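Local coordinates for protein 2-C-methyl-D-erythritol 2,4-cyclodiphosphate synthase (PDB 1IV3) that catalyses the conversion of 4-diphosphocytidyl-2-C-methyl-D-erythritol 2-phosphate to 2-C-methyl-D-erythritol 2,4-cyclodiphosphate with release of CMP, a step in making isoprenoid precursors, at residues F76-M81 against S117-L122; K90-S95 against Q124-L129; R11-R16 against G30-S35. The protein carries 3 engineered substitutions. One frame throughout, in Å; residues are numbered along the deposited sequence.

Interaction 1: residues F76-M81 against S117-L122; sequences FLREAM and SRLMRL. Engineered in segment 76-81: Met-81 (natural residue Leu). Engineered in segment 117-122: Met-120 (natural residue Leu).
Leu-77 and Met-81, one turn apart on helix 73-86, present their side chains to Leu-119 and Met-120 in the C-terminal part of helix 109-120, an example of two helices joined by apolar groups on the inside and edged by charges on the outside. Both methionines are engineered, each standing where the natural sequence has leucine.

The apolar contacts begin with Leu-77. Its CG is anti to the backbone N (chi1 175°), which sends CD2 across the gap, 4.1 Å from CB of Leu-119 and also against CG of Met-120; the leucine crosses both side chains at about a right angle. Met-81 reaches toward Leu-119 and Met-120: its chain bends at chi3, laying CE 3.7 Å from CA of Met-120, while SD lies 4.2 Å from CG of Met-120.

A second kind of contact sets side chains against the backbone. SD and CE of Met-81 both lie 3.4 Å from O of Leu-119, a carbonyl oxygen that this contact buries and that has no polar partner in the model. The same oxygen lies over one face of the Arg-78 guanidinium, displaced toward its rim.

Charged groups form the outer border. NH2 of Arg-78 is 4.0 Å from CA of Leu-119 and 4.7 Å from NH1 of Arg-118, a like charge. Arg-78 is salt-bridged to Glu-74 and Arg-121 to Glu-85, both acids belonging to helix 73-86. Arg-121, with positive phi just past the helix, brings its NH2 4.2 Å from CE of Met-81.

Leu-77 also packs on helix 39-50, and Met-120 on strands 91-99 and 127-132. The chemistry therefore implies cohesion by apolar burial across the helix pair, while the acids of helix 73-86 probably offset the like charges of the arginines along its exposed border.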
loop_
_atom_site.group_PDB
_atom_site.type_symbol
_atom_site.label_atom_id
_atom_site.label_comp_id
_atom_site.label_asym_id
_atom_site.label_seq_id
_atom_site.Cartn_x
_atom_site.Cartn_y
_atom_site.Cartn_z
ATOM N N PHE A 76 -16.565 -11.287 10.062
ATOM C CA PHE A 76 -16.273 -11.205 8.641
ATOM C C PHE A 76 -14.898 -11.809 8.381
ATOM O O PHE A 76 -14.724 -12.556 7.427
ATOM C CB PHE A 76 -16.285 -9.771 8.130
ATOM C CG PHE A 76 -17.573 -9.053 8.500
ATOM C CD1 PHE A 76 -18.748 -9.772 8.669
ATOM C CD2 PHE A 76 -17.569 -7.676 8.663
ATOM C CE1 PHE A 76 -19.912 -9.113 9.024
ATOM C CE2 PHE A 76 -18.740 -7.014 9.028
ATOM C CZ PHE A 76 -19.911 -7.743 9.202
ATOM N N LEU A 77 -13.930 -11.466 9.226
ATOM C CA LEU A 77 -12.581 -11.978 9.010
ATOM C C LEU A 77 -12.569 -13.498 9.062
ATOM O O LEU A 77 -11.981 -14.182 8.223
ATOM C CB LEU A 77 -11.633 -11.394 10.067
ATOM C CG LEU A 77 -10.219 -12.002 9.965
ATOM C CD1 LEU A 77 -9.379 -11.135 9.039
ATOM C CD2 LEU A 77 -9.635 -12.152 11.353
ATOM N N ARG A 78 -13.250 -14.046 10.080
ATOM C CA ARG A 78 -13.335 -15.507 10.183
ATOM C C ARG A 78 -14.068 -16.137 9.014
ATOM O O ARG A 78 -13.723 -17.231 8.559
ATOM C CB ARG A 78 -14.028 -15.877 11.505
ATOM C CG ARG A 78 -13.289 -15.340 12.726
ATOM C CD ARG A 78 -13.683 -16.106 13.979
ATOM N NE ARG A 78 -12.798 -15.823 15.119
ATOM C CZ ARG A 78 -11.910 -16.718 15.554
ATOM N NH1 ARG A 78 -11.818 -17.884 14.936
ATOM N NH2 ARG A 78 -11.123 -16.451 16.585
ATOM N N GLU A 79 -15.106 -15.497 8.486
ATOM C CA GLU A 79 -15.748 -16.093 7.309
ATOM C C GLU A 79 -14.802 -16.090 6.116
ATOM O O GLU A 79 -14.719 -17.040 5.332
ATOM C CB GLU A 79 -17.035 -15.332 7.015
ATOM C CG GLU A 79 -17.844 -15.770 5.824
ATOM C CD GLU A 79 -18.342 -17.198 5.855
ATOM O OE1 GLU A 79 -18.176 -17.946 6.843
ATOM O OE2 GLU A 79 -18.945 -17.591 4.826
ATOM N N ALA A 80 -14.042 -14.989 5.949
ATOM C CA ALA A 80 -13.089 -14.991 4.838
ATOM C C ALA A 80 -12.076 -16.086 5.039
ATOM O O ALA A 80 -11.644 -16.753 4.099
ATOM C CB ALA A 80 -12.389 -13.627 4.708
ATOM N N MET A 81 -11.646 -16.296 6.280
ATOM C CA MET A 81 -10.685 -17.363 6.532
ATOM C C MET A 81 -11.333 -18.682 6.110
ATOM O O MET A 81 -10.691 -19.546 5.507
ATOM C CB MET A 81 -10.230 -17.401 7.999
ATOM C CG MET A 81 -9.317 -16.248 8.413
ATOM S SD MET A 81 -9.006 -16.097 10.187
ATOM C CE MET A 81 -8.059 -17.591 10.460
ATOM N N SER A 117 -2.941 -12.439 16.336
ATOM C CA SER A 117 -2.346 -13.771 16.369
ATOM C C SER A 117 -3.391 -14.847 16.650
ATOM O O SER A 117 -3.401 -15.903 16.011
ATOM C CB SER A 117 -1.246 -13.801 17.428
ATOM O OG SER A 117 -0.801 -15.109 17.729
ATOM N N ARG A 118 -4.266 -14.550 17.613
ATOM C CA ARG A 118 -5.319 -15.489 18.042
ATOM C C ARG A 118 -6.360 -15.654 16.944
ATOM O O ARG A 118 -6.776 -16.745 16.588
ATOM C CB ARG A 118 -6.019 -15.008 19.309
ATOM C CG ARG A 118 -7.012 -16.007 19.907
ATOM C CD ARG A 118 -7.402 -15.574 21.335
ATOM N NE ARG A 118 -8.160 -14.327 21.175
ATOM C CZ ARG A 118 -9.483 -14.352 21.017
ATOM N NH1 ARG A 118 -10.121 -15.513 21.028
ATOM N NH2 ARG A 118 -10.099 -13.196 20.863
ATOM N N LEU A 119 -6.777 -14.517 16.392
ATOM C CA LEU A 119 -7.826 -14.525 15.380
ATOM C C LEU A 119 -7.405 -15.216 14.105
ATOM O O LEU A 119 -8.181 -15.928 13.469
ATOM C CB LEU A 119 -8.209 -13.060 15.084
ATOM C CG LEU A 119 -9.355 -12.506 15.929
ATOM C CD1 LEU A 119 -9.063 -12.706 17.412
ATOM C CD2 LEU A 119 -9.610 -11.036 15.640
ATOM N N MET A 120 -6.153 -15.005 13.678
ATOM C CA MET A 120 -5.701 -15.523 12.393
ATOM C C MET A 120 -4.913 -16.807 12.588
ATOM O O MET A 120 -4.461 -17.421 11.626
ATOM C CB MET A 120 -4.892 -14.427 11.666
ATOM C CG MET A 120 -5.750 -13.509 10.805
ATOM S SD MET A 120 -4.854 -12.179 9.942
ATOM C CE MET A 120 -3.933 -11.511 11.208
ATOM N N ARG A 121 -4.763 -17.201 13.853
ATOM C CA ARG A 121 -4.033 -18.401 14.227
ATOM C C ARG A 121 -2.632 -18.377 13.628
ATOM O O ARG A 121 -2.162 -19.347 13.017
ATOM C CB ARG A 121 -4.787 -19.655 13.764
ATOM C CG ARG A 121 -6.184 -19.760 14.395
ATOM C CD ARG A 121 -6.692 -21.191 14.137
ATOM N NE ARG A 121 -7.183 -21.295 12.763
ATOM C CZ ARG A 121 -6.458 -21.582 11.688
ATOM N NH1 ARG A 121 -5.152 -21.805 11.758
ATOM N NH2 ARG A 121 -7.039 -21.648 10.493
ATOM N N LEU A 122 -1.955 -17.238 13.812
ATOM C CA LEU A 122 -0.592 -17.167 13.295
ATOM C C LEU A 122 0.365 -16.914 14.449
ATOM O O LEU A 122 -0.014 -16.258 15.420
ATOM C CB LEU A 122 -0.467 -16.026 12.284
ATOM C CG LEU A 122 -1.044 -16.197 10.885
ATOM C CD1 LEU A 122 -0.859 -14.886 10.107
ATOM C CD2 LEU A 122 -0.405 -17.364 10.155
#

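Interaction 2: residues K90-S95 against Q124-L129; sequences KLLQAS and QDRIGL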
loop_
_atom_site.group_PDB
_atom_site.type_symbol
_atom_site.label_atom_id
_atom_site.label_comp_id
_atom_site.label_asym_id
_atom_site.label_seq_id
_atom_site.Cartn_x
_atom_site.Cartn_y
_atom_site.Cartn_z
ATOM N N LYS A 90 -3.452 -21.964 3.138
ATOM C CA LYS A 90 -2.853 -21.972 4.455
ATOM C C LYS A 90 -2.293 -20.557 4.705
ATOM O O LYS A 90 -1.257 -20.202 4.147
ATOM C CB LYS A 90 -1.692 -22.937 4.637
ATOM C CG LYS A 90 -1.985 -24.294 5.207
ATOM C CD LYS A 90 -3.127 -25.035 4.540
ATOM C CE LYS A 90 -3.596 -26.199 5.412
ATOM N NZ LYS A 90 -3.934 -27.394 4.592
ATOM N N LEU A 91 -2.977 -19.772 5.518
ATOM C CA LEU A 91 -2.415 -18.449 5.802
ATOM C C LEU A 91 -1.034 -18.589 6.418
ATOM O O LEU A 91 -0.846 -19.427 7.303
ATOM C CB LEU A 91 -3.367 -17.713 6.733
ATOM C CG LEU A 91 -3.096 -16.247 7.047
ATOM C CD1 LEU A 91 -2.824 -15.399 5.803
ATOM C CD2 LEU A 91 -4.310 -15.714 7.818
ATOM N N LEU A 92 -0.068 -17.797 5.964
ATOM C CA LEU A 92 1.290 -17.812 6.482
ATOM C C LEU A 92 1.684 -16.544 7.221
ATOM O O LEU A 92 2.414 -16.578 8.204
ATOM C CB LEU A 92 2.325 -18.011 5.353
ATOM C CG LEU A 92 3.777 -18.003 5.848
ATOM C CD1 LEU A 92 4.067 -19.111 6.847
ATOM C CD2 LEU A 92 4.738 -18.123 4.672
ATOM N N GLN A 93 1.214 -15.389 6.711
ATOM C CA GLN A 93 1.704 -14.146 7.301
ATOM C C GLN A 93 0.754 -12.988 7.071
ATOM O O GLN A 93 0.118 -12.994 5.994
ATOM C CB GLN A 93 3.066 -13.784 6.662
ATOM C CG GLN A 93 3.748 -12.631 7.402
ATOM C CD GLN A 93 5.256 -12.562 7.192
ATOM O OE1 GLN A 93 5.983 -11.928 7.978
ATOM N NE2 GLN A 93 5.682 -13.198 6.107
ATOM N N ALA A 94 0.676 -12.037 8.003
ATOM C CA ALA A 94 -0.070 -10.804 7.723
ATOM C C ALA A 94 0.789 -9.620 8.160
ATOM O O ALA A 94 1.341 -9.651 9.253
ATOM C CB ALA A 94 -1.436 -10.785 8.410
ATOM N N SER A 95 0.891 -8.600 7.305
ATOM C CA SER A 95 1.702 -7.433 7.611
ATOM C C SER A 95 0.850 -6.211 7.332
ATOM O O SER A 95 0.378 -6.089 6.198
ATOM C CB SER A 95 2.968 -7.411 6.746
ATOM O OG SER A 95 3.755 -6.275 7.101
ATOM N N GLN A 124 3.320 -15.099 16.612
ATOM C CA GLN A 124 3.533 -13.662 16.758
ATOM C C GLN A 124 4.549 -13.102 15.776
ATOM O O GLN A 124 4.398 -11.944 15.350
ATOM C CB GLN A 124 3.934 -13.344 18.216
ATOM C CG GLN A 124 2.896 -13.835 19.210
ATOM C CD GLN A 124 2.219 -12.775 20.049
ATOM O OE1 GLN A 124 2.746 -11.689 20.250
ATOM N NE2 GLN A 124 1.037 -13.076 20.580
ATOM N N ASP A 125 5.551 -13.881 15.375
ATOM C CA ASP A 125 6.540 -13.325 14.438
ATOM C C ASP A 125 6.043 -13.257 12.998
ATOM O O ASP A 125 6.672 -12.735 12.071
ATOM C CB ASP A 125 7.806 -14.193 14.526
ATOM C CG ASP A 125 7.490 -15.568 13.951
ATOM O OD1 ASP A 125 7.766 -15.809 12.760
ATOM O OD2 ASP A 125 6.928 -16.377 14.716
ATOM N N ARG A 126 4.846 -13.798 12.752
ATOM C CA ARG A 126 4.211 -13.728 11.448
ATOM C C ARG A 126 3.085 -12.702 11.473
ATOM O O ARG A 126 2.300 -12.626 10.525
ATOM C CB ARG A 126 3.650 -15.113 11.070
ATOM C CG ARG A 126 4.729 -16.124 10.714
ATOM C CD ARG A 126 5.352 -15.742 9.375
ATOM N NE ARG A 126 6.274 -16.719 8.828
ATOM C CZ ARG A 126 6.699 -16.793 7.574
ATOM N NH1 ARG A 126 6.332 -15.946 6.603
ATOM N NH2 ARG A 126 7.548 -17.788 7.300
ATOM N N ILE A 127 2.985 -11.942 12.564
ATOM C CA ILE A 127 2.051 -10.816 12.627
ATOM C C ILE A 127 2.883 -9.532 12.558
ATOM O O ILE A 127 3.589 -9.212 13.517
ATOM C CB ILE A 127 1.165 -10.785 13.883
ATOM C CG1 ILE A 127 0.217 -11.978 14.035
ATOM C CG2 ILE A 127 0.367 -9.473 13.927
ATOM C CD1 ILE A 127 -0.803 -12.012 12.908
ATOM N N GLY A 128 2.815 -8.813 11.433
ATOM C CA GLY A 128 3.638 -7.616 11.322
ATOM C C GLY A 128 2.755 -6.380 11.419
ATOM O O GLY A 128 2.216 -5.959 10.409
ATOM N N LEU A 129 2.594 -5.838 12.614
ATOM C CA LEU A 129 1.730 -4.692 12.840
ATOM C C LEU A 129 2.593 -3.460 13.077
ATOM O O LEU A 129 3.433 -3.514 13.984
ATOM C CB LEU A 129 0.826 -4.999 14.038
ATOM C CG LEU A 129 -0.033 -3.836 14.541
ATOM C CD1 LEU A 129 -0.937 -3.281 13.451
ATOM C CD2 LEU A 129 -0.882 -4.283 15.743
#
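Ala-94 hydrogen-bonds to Arg-126, just ahead of strand 127-129, and to Gly-128 within it, the strand running parallel to strand 91-95 at an angle of 5°: N of Ala-94 donates to O of Arg-126 (3.1 Å), and its O accepts from N of Gly-128 (2.8 Å). Ser-95 is bridged to Gly-128, its CA making a CA-H...O contact of 3.2 Å with O of Gly-128.

Among the side chains Arg-126 does most of the work. Bent at chi2 (-71°), it reaches across to the start of strand 91-95, with CD 3.3 Å from O of Leu-92. CD1 of Leu-92 sits over the centre of one guanidinium face, 3.6 Å from CZ of Arg-126, and CD2 of Leu-92 lies 3.3 Å from NH1. Gln-93 crosses the arginine at about a right angle, its CB 3.9 Å from NH1 of Arg-126 and its CG beside CD. Cutting Arg-126 back to an alanine would probably strip this cover from Leu-92 and from the CB and CG side of Gln-93.

Leu-92 and Gln-93 form a classic beta bulge facing Leu-149 of strand 141-150. Ala-94 and Ile-127 share the sheet face covered by helix 109-120, within a beta-alpha-beta unit. Parallel backbone bonding thus fixes the strand pair, while methylenes and a flat guanidinium face cover Leu-92 at the interface with a second subunit, whose Arg-2 packs on Arg-126 and Gln-93.

Interaction 3: residues R11-R16 against G30-S35; sequences RLEEGR and GALAHS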
loop_
_atom_site.group_PDB
_atom_site.type_symbol
_atom_site.label_atom_id
_atom_site.label_comp_id
_atom_site.label_asym_id
_atom_site.label_seq_id
_atom_site.Cartn_x
_atom_site.Cartn_y
_atom_site.Cartn_z
ATOM N N ARG A 11 -13.822 7.648 8.779
ATOM C CA ARG A 11 -13.877 8.957 9.406
ATOM C C ARG A 11 -13.893 8.699 10.910
ATOM O O ARG A 11 -14.563 7.798 11.413
ATOM C CB ARG A 11 -15.104 9.717 8.957
ATOM C CG ARG A 11 -15.125 11.219 9.108
ATOM C CD ARG A 11 -16.112 11.831 8.105
ATOM N NE ARG A 11 -15.398 12.406 6.966
ATOM C CZ ARG A 11 -14.491 13.374 7.047
ATOM N NH1 ARG A 11 -14.160 13.909 8.216
ATOM N NH2 ARG A 11 -13.900 13.821 5.942
ATOM N N LEU A 12 -13.136 9.544 11.600
ATOM C CA LEU A 12 -13.136 9.393 13.059
ATOM C C LEU A 12 -13.980 10.491 13.692
ATOM O O LEU A 12 -13.895 11.659 13.316
ATOM C CB LEU A 12 -11.696 9.422 13.558
ATOM C CG LEU A 12 -10.852 8.181 13.284
ATOM C CD1 LEU A 12 -9.389 8.508 13.538
ATOM C CD2 LEU A 12 -11.317 7.004 14.144
ATOM N N GLU A 13 -14.814 10.138 14.673
ATOM C CA GLU A 13 -15.547 11.239 15.310
ATOM C C GLU A 13 -15.474 11.154 16.829
ATOM O O GLU A 13 -15.390 10.085 17.432
ATOM C CB GLU A 13 -16.994 11.248 14.819
ATOM C CG GLU A 13 -17.394 12.567 14.163
ATOM C CD GLU A 13 -17.809 12.390 12.714
ATOM O OE1 GLU A 13 -18.201 11.255 12.361
ATOM O OE2 GLU A 13 -17.732 13.377 11.952
ATOM N N GLU A 14 -15.517 12.345 17.443
ATOM C CA GLU A 14 -15.451 12.442 18.889
ATOM C C GLU A 14 -16.563 11.661 19.594
ATOM O O GLU A 14 -17.728 11.690 19.195
ATOM C CB GLU A 14 -15.469 13.927 19.306
ATOM C CG GLU A 14 -14.151 14.302 19.974
ATOM C CD GLU A 14 -13.371 15.285 19.127
ATOM O OE1 GLU A 14 -12.125 15.249 19.125
ATOM O OE2 GLU A 14 -14.030 16.104 18.448
ATOM N N GLY A 15 -16.141 10.964 20.644
ATOM C CA GLY A 15 -16.954 10.229 21.575
ATOM C C GLY A 15 -17.527 8.937 21.054
ATOM O O GLY A 15 -18.404 8.344 21.673
ATOM N N ARG A 16 -17.069 8.442 19.913
ATOM C CA ARG A 16 -17.499 7.119 19.459
ATOM C C ARG A 16 -16.473 6.080 19.897
ATOM O O ARG A 16 -15.278 6.402 19.973
ATOM C CB ARG A 16 -17.623 7.122 17.941
ATOM C CG ARG A 16 -18.841 7.817 17.364
ATOM C CD ARG A 16 -18.876 7.650 15.846
ATOM N NE ARG A 16 -19.553 8.788 15.222
ATOM C CZ ARG A 16 -20.868 8.958 15.302
ATOM N NH1 ARG A 16 -21.588 8.061 15.968
ATOM N NH2 ARG A 16 -21.449 10.002 14.726
ATOM N N GLY A 30 -13.624 7.770 17.580
ATOM C CA GLY A 30 -13.899 6.401 17.139
ATOM C C GLY A 30 -14.528 6.446 15.769
ATOM O O GLY A 30 -14.855 7.505 15.227
ATOM N N ALA A 31 -14.705 5.291 15.133
ATOM C CA ALA A 31 -15.239 5.457 13.775
ATOM C C ALA A 31 -16.722 5.807 13.861
ATOM O O ALA A 31 -17.484 5.365 14.714
ATOM C CB ALA A 31 -14.958 4.238 12.920
ATOM N N LEU A 32 -17.079 6.682 12.932
ATOM C CA LEU A 32 -18.454 7.040 12.630
ATOM C C LEU A 32 -18.865 6.118 11.489
ATOM O O LEU A 32 -18.260 6.195 10.413
ATOM C CB LEU A 32 -18.571 8.510 12.252
ATOM C CG LEU A 32 -19.610 8.873 11.190
ATOM C CD1 LEU A 32 -20.528 9.964 11.723
ATOM C CD2 LEU A 32 -18.950 9.285 9.884
ATOM N N ALA A 33 -19.835 5.237 11.714
ATOM C CA ALA A 33 -20.129 4.293 10.642
ATOM C C ALA A 33 -21.252 3.320 10.993
ATOM O O ALA A 33 -21.861 3.386 12.055
ATOM C CB ALA A 33 -18.887 3.480 10.279
ATOM N N HIS A 34 -21.459 2.423 10.026
ATOM C CA HIS A 34 -22.486 1.396 10.122
ATOM C C HIS A 34 -21.920 0.114 10.707
ATOM O O HIS A 34 -22.649 -0.642 11.349
ATOM C CB HIS A 34 -23.121 1.218 8.735
ATOM C CG HIS A 34 -23.936 2.444 8.425
ATOM N ND1 HIS A 34 -23.401 3.563 7.824
ATOM C CD2 HIS A 34 -25.234 2.734 8.668
ATOM C CE1 HIS A 34 -24.337 4.486 7.690
ATOM N NE2 HIS A 34 -25.463 4.004 8.192
ATOM N N SER A 35 -20.627 -0.126 10.520
ATOM C CA SER A 35 -19.957 -1.264 11.147
ATOM C C SER A 35 -19.380 -0.821 12.487
ATOM O O SER A 35 -19.748 0.242 12.984
ATOM C CB SER A 35 -18.844 -1.821 10.260
ATOM O OG SER A 35 -17.666 -0.995 10.287
HETATM O O HOH W 1 -16.199 6.601 7.692
#
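Arg-16 comes out of a type II turn and lays its side chain along Ala-31 and Leu-32, beside the antiparallel pairing of strands 3-14 and 29-31. CB, the first atom of the chain, lies 3.7 Å from O of Ala-31. CG is anti to the carbonyl carbon (chi1 -76°), and the chain runs extended to NE, passing O of Ala-31 on the way; CD comes within 2.9 Å of that oxygen. NE follows over the root of Leu-32, 3.1 Å from its CB, and is buried with no partner in the model. CZ and NH2 end the path beside CD1 of Leu-32, the two side chains crossing at a slant.

The backbone beneath is firmly joined. N of Glu-13 donates to O of Gly-30 (2.7 Å), N of Gly-30 returns a bond to O of Glu-13 (2.9 Å), and N of Leu-32 donates to O of Arg-11 (3.1 Å). Gly-30 has no side chain, and its CA packs 3.2 Å from O of Arg-16, a place where a CB would collide with that oxygen. One water accepts from N of Arg-11 and gives a weak bond to O of Leu-32.

Beyond the pairing the chain runs on to His-34, the predicted transition-state stabiliser, and Ser-35, predicted to bind substrate; both Ala-33 and His-34 are poorly ordered. The chemistry implies a hydrogen-bonded base from which a poorly ordered segment, predicted to contribute to the active site, departs.

How the interactions relate
Interactions 1 and 2 form a continuous body, their centres 11 Å apart. Engineered Met-120 and Leu-122 join them: CE of Met-120 lies 3.6 Å from CD1 of Ile-127, and CD2 of Leu-122 lies 3.5 Å from O of Leu-91 and from O of Leu-92, so helix 109-120 rests on the parallel strands. Interaction 3 is about 24 Å from interaction 1 and 28 Å from interaction 2, centre to centre, consistent with interactions 2 and 3 lying at opposite margins of one sheet within this chain. The magnesium ion, held by Asp-8, His-10 and His-42, is about 7 Å from the side chain of Ala-31 and about 12 Å from that of Leu-77.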